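Local structure of beta-N-acetylhexosaminidase (4PYS) at residues A[159-164]-A[459-464]. The protein probably hydrolyses terminal N-acetylhexosamine residues from glycans, as a beta-N-acetylhexosaminidase of glycosyl hydrolase family 20. Sequence-based numbering, arbitrary orientation.
Sequences LKMNYF and EQMWHS
Lys160 lays its aliphatic chain over one face of the Trp462 indole in a CH-pi contact: CD stands 3.5 Å from the centroid of the six-membered ring, 7° off the ring normal, while CB reaches CE3 of Trp462 at 3.5 Å, nearer the ring's rim. A long methylene chain suits this place, since it can cover a broad aromatic face and still carry its charge past it. The bend at chi4 (76°) turns the ammonium off the extended line, and NZ, too far from the five-membered ring for more than a weak cation-pi attraction, is hydrogen-bonded to Ser105. The indole NE1 is likewise satisfied, by Asp126. Lys160, with positive phi, is the C-prime residue of the Schellman motif ending helix 146-158; beyond it the chain enters strand 163-170 of the TIM-barrel-type catalytic domain, and helix 453-462, which comes after strand 428-435 and the short helix 447-450, packs against this turn. The second, purely apolar contact joins two selenomethionines, whose flexible, unbranched chains suit a buried, close-packed place between the loop leading into strand 163-170 and helix 453-462. Met161 CE lies 3.8 Å from Met461 SE, and the selenium atoms are 4.1 Å apart. Ser433 touches both side chains from strand 428-435, and Phe135 adjoins Met161.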
ATOM      1  N   LEU A 159      -8.134  -7.482   2.271  1.00 15.77           N
ATOM      2  CA  LEU A 159      -7.546  -8.310   1.225  1.00 14.34           C
ATOM      3  C   LEU A 159      -6.228  -8.922   1.701  1.00 17.97           C
ATOM      4  O   LEU A 159      -5.455  -9.463   0.900  1.00 16.06           O
ATOM      5  CB  LEU A 159      -7.312  -7.458  -0.024  1.00 20.16           C
ATOM      6  CG  LEU A 159      -8.614  -6.953  -0.674  1.00 22.27           C
ATOM      7  CD1 LEU A 159      -8.324  -6.108  -1.896  1.00 22.69           C
ATOM      8  CD2 LEU A 159      -9.515  -8.105  -1.047  1.00 22.85           C
ATOM      9  N   LYS A 160      -6.004  -8.840   3.011  1.00 16.01           N
ATOM     10  CA  LYS A 160      -4.821  -9.399   3.681  1.00 16.53           C
ATOM     11  C   LYS A 160      -3.476  -8.784   3.260  1.00 15.81           C
ATOM     12  O   LYS A 160      -2.436  -9.419   3.375  1.00 15.56           O
ATOM     13  CB  LYS A 160      -4.800 -10.936   3.564  1.00 16.93           C
ATOM     14  CG  LYS A 160      -6.039 -11.588   4.221  1.00 17.58           C
ATOM     15  CD  LYS A 160      -5.791 -13.087   4.470  1.00 15.62           C
ATOM     16  CE  LYS A 160      -6.914 -13.740   5.262  1.00 18.27           C
ATOM     17  NZ  LYS A 160      -8.139 -13.975   4.410  1.00 17.37           N
HETATM   18  N   MSE A 161      -3.498  -7.538   2.804  1.00 16.88           N
HETATM   19  CA  MSE A 161      -2.246  -6.810   2.600  1.00 16.23           C
HETATM   20  C   MSE A 161      -1.713  -6.322   3.919  1.00 17.84           C
HETATM   21  O   MSE A 161      -2.404  -6.412   4.942  1.00 19.54           O
HETATM   22  CB  MSE A 161      -2.494  -5.640   1.661  1.00 14.73           C
HETATM   23  CG  MSE A 161      -3.006  -6.144   0.338  1.00 15.41           C
HETATM   24 SE   MSE A 161      -3.206  -4.647  -0.889  0.71 22.91          SE
HETATM   25  CE  MSE A 161      -4.070  -5.625  -2.352  1.00 25.13           C
ATOM     26  N   ASN A 162      -0.469  -5.852   3.922  1.00 15.56           N
ATOM     27  CA  ASN A 162       0.113  -5.373   5.168  1.00 15.31           C
ATOM     28  C   ASN A 162       0.708  -3.975   5.137  1.00 18.92           C
ATOM     29  O   ASN A 162       1.129  -3.474   6.183  1.00 18.53           O
ATOM     30  CB  ASN A 162       1.127  -6.365   5.772  1.00 17.42           C
ATOM     31  CG  ASN A 162       2.206  -6.806   4.792  1.00 20.30           C
ATOM     32  OD1 ASN A 162       2.262  -6.356   3.645  1.00 20.31           O
ATOM     33  ND2 ASN A 162       3.090  -7.704   5.260  1.00 20.10           N
ATOM     34  N   TYR A 163       0.742  -3.339   3.968  1.00 16.76           N
ATOM     35  CA  TYR A 163       1.240  -1.963   3.898  1.00 16.87           C
ATOM     36  C   TYR A 163       0.299  -1.096   3.091  1.00 18.91           C
ATOM     37  O   TYR A 163      -0.218  -1.515   2.061  1.00 19.79           O
ATOM     38  CB  TYR A 163       2.633  -1.883   3.255  1.00 17.69           C
ATOM     39  CG  TYR A 163       3.729  -2.565   4.032  1.00 21.03           C
ATOM     40  CD1 TYR A 163       4.384  -1.916   5.076  1.00 20.69           C
ATOM     41  CD2 TYR A 163       4.112  -3.860   3.720  1.00 20.44           C
ATOM     42  CE1 TYR A 163       5.403  -2.552   5.790  1.00 24.48           C
ATOM     43  CE2 TYR A 163       5.122  -4.506   4.436  1.00 24.28           C
ATOM     44  CZ  TYR A 163       5.755  -3.851   5.462  1.00 25.82           C
ATOM     45  OH  TYR A 163       6.759  -4.499   6.159  1.00 24.48           O
ATOM     46  N   PHE A 164       0.106   0.132   3.555  1.00 18.79           N
ATOM     47  CA  PHE A 164      -0.603   1.132   2.774  1.00 17.67           C
ATOM     48  C   PHE A 164       0.432   2.196   2.460  1.00 22.95           C
ATOM     49  O   PHE A 164       0.967   2.847   3.366  1.00 21.73           O
ATOM     50  CB  PHE A 164      -1.762   1.729   3.577  1.00 19.06           C
ATOM     51  CG  PHE A 164      -2.465   2.879   2.884  1.00 21.85           C
ATOM     52  CD1 PHE A 164      -3.365   2.642   1.847  1.00 26.56           C
ATOM     53  CD2 PHE A 164      -2.239   4.190   3.287  1.00 24.39           C
ATOM     54  CE1 PHE A 164      -4.022   3.703   1.210  1.00 24.75           C
ATOM     55  CE2 PHE A 164      -2.881   5.266   2.652  1.00 22.70           C
ATOM     56  CZ  PHE A 164      -3.775   5.020   1.618  1.00 21.33           C
ATOM     57  N   GLU A 459      -4.709 -11.800  -4.657  1.00 15.72           N
ATOM     58  CA  GLU A 459      -4.560 -13.259  -4.764  1.00 15.50           C
ATOM     59  C   GLU A 459      -3.095 -13.618  -5.034  1.00 18.30           C
ATOM     60  O   GLU A 459      -2.533 -14.543  -4.431  1.00 16.85           O
ATOM     61  CB  GLU A 459      -5.455 -13.765  -5.904  1.00 19.19           C
ATOM     62  CG  GLU A 459      -5.480 -15.276  -6.073  1.00 20.74           C
ATOM     63  CD  GLU A 459      -6.403 -15.964  -5.088  1.00 27.33           C
ATOM     64  OE1 GLU A 459      -6.945 -15.281  -4.198  1.00 25.40           O
ATOM     65  OE2 GLU A 459      -6.589 -17.194  -5.197  1.00 26.18           O
ATOM     66  N   GLN A 460      -2.470 -12.888  -5.948  1.00 15.36           N
ATOM     67  CA  GLN A 460      -1.065 -13.143  -6.282  1.00 16.60           C
ATOM     68  C   GLN A 460      -0.147 -12.862  -5.097  1.00 17.50           C
ATOM     69  O   GLN A 460       0.852 -13.560  -4.897  1.00 20.20           O
ATOM     70  CB  GLN A 460      -0.681 -12.281  -7.494  1.00 18.61           C
ATOM     71  CG  GLN A 460      -1.291 -12.844  -8.795  1.00 15.46           C
ATOM     72  CD  GLN A 460      -1.134 -11.918  -9.978  1.00 20.96           C
ATOM     73  OE1 GLN A 460      -0.773 -10.754  -9.835  1.00 18.70           O
ATOM     74  NE2 GLN A 460      -1.422 -12.435 -11.163  1.00 18.33           N
HETATM   75  N   MSE A 461      -0.500 -11.856  -4.300  1.00 15.49           N
HETATM   76  CA  MSE A 461       0.310 -11.521  -3.123  1.00 15.80           C
HETATM   77  C   MSE A 461       0.182 -12.562  -2.027  1.00 18.51           C
HETATM   78  O   MSE A 461       1.167 -12.921  -1.382  1.00 17.17           O
HETATM   79  CB  MSE A 461      -0.152 -10.186  -2.552  1.00 15.17           C
HETATM   80  CG  MSE A 461       0.202  -8.969  -3.418  1.00 17.23           C
HETATM   81 SE   MSE A 461      -0.746  -7.430  -2.731  0.73 19.81          SE
HETATM   82  CE  MSE A 461      -0.318  -6.172  -4.179  1.00 18.65           C
ATOM     83  N   TRP A 462      -1.041 -13.015  -1.777  1.00 17.27           N
ATOM     84  CA  TRP A 462      -1.281 -13.858  -0.599  1.00 16.01           C
ATOM     85  C   TRP A 462      -1.274 -15.366  -0.870  1.00 16.99           C
ATOM     86  O   TRP A 462      -0.603 -16.139  -0.171  1.00 18.61           O
ATOM     87  CB  TRP A 462      -2.616 -13.461   0.078  1.00 16.54           C
ATOM     88  CG  TRP A 462      -2.898 -14.359   1.257  1.00 17.56           C
ATOM     89  CD1 TRP A 462      -3.467 -15.610   1.227  1.00 19.02           C
ATOM     90  CD2 TRP A 462      -2.598 -14.086   2.623  1.00 16.36           C
ATOM     91  NE1 TRP A 462      -3.525 -16.130   2.505  1.00 18.18           N
ATOM     92  CE2 TRP A 462      -3.003 -15.205   3.381  1.00 18.96           C
ATOM     93  CE3 TRP A 462      -2.029 -12.992   3.290  1.00 16.78           C
ATOM     94  CZ2 TRP A 462      -2.856 -15.269   4.772  1.00 20.66           C
ATOM     95  CZ3 TRP A 462      -1.888 -13.051   4.673  1.00 15.79           C
ATOM     96  CH2 TRP A 462      -2.296 -14.182   5.403  1.00 19.11           C
ATOM     97  N   HIS A 463      -2.043 -15.793  -1.864  1.00 17.32           N
ATOM     98  CA  HIS A 463      -2.271 -17.225  -2.091  1.00 15.99           C
ATOM     99  C   HIS A 463      -0.976 -17.938  -2.488  1.00 18.91           C
ATOM    100  O   HIS A 463      -0.169 -17.398  -3.250  1.00 20.67           O
ATOM    101  CB  HIS A 463      -3.338 -17.396  -3.185  1.00 16.29           C
ATOM    102  CG  HIS A 463      -3.632 -18.828  -3.540  1.00 20.56           C
ATOM    103  ND1 HIS A 463      -3.634 -19.276  -4.843  1.00 22.85           N
ATOM    104  CD2 HIS A 463      -3.945 -19.900  -2.774  1.00 22.17           C
ATOM    105  CE1 HIS A 463      -3.930 -20.565  -4.868  1.00 24.13           C
ATOM    106  NE2 HIS A 463      -4.123 -20.971  -3.625  1.00 22.82           N
ATOM    107  N   SER A 464      -0.776 -19.132  -1.948  1.00 20.95           N
ATOM    108  CA  SER A 464       0.345 -19.997  -2.308  0.54 23.92           C
ATOM    109  C   SER A 464       0.360 -20.226  -3.822  1.00 26.30           C
ATOM    110  O   SER A 464      -0.686 -20.153  -4.478  1.00 25.08           O
ATOM    111  CB  SER A 464       0.228 -21.344  -1.584  0.54 26.25           C
ATOM    112  OG  SER A 464       0.005 -21.185  -0.182  0.54 24.13           O
TER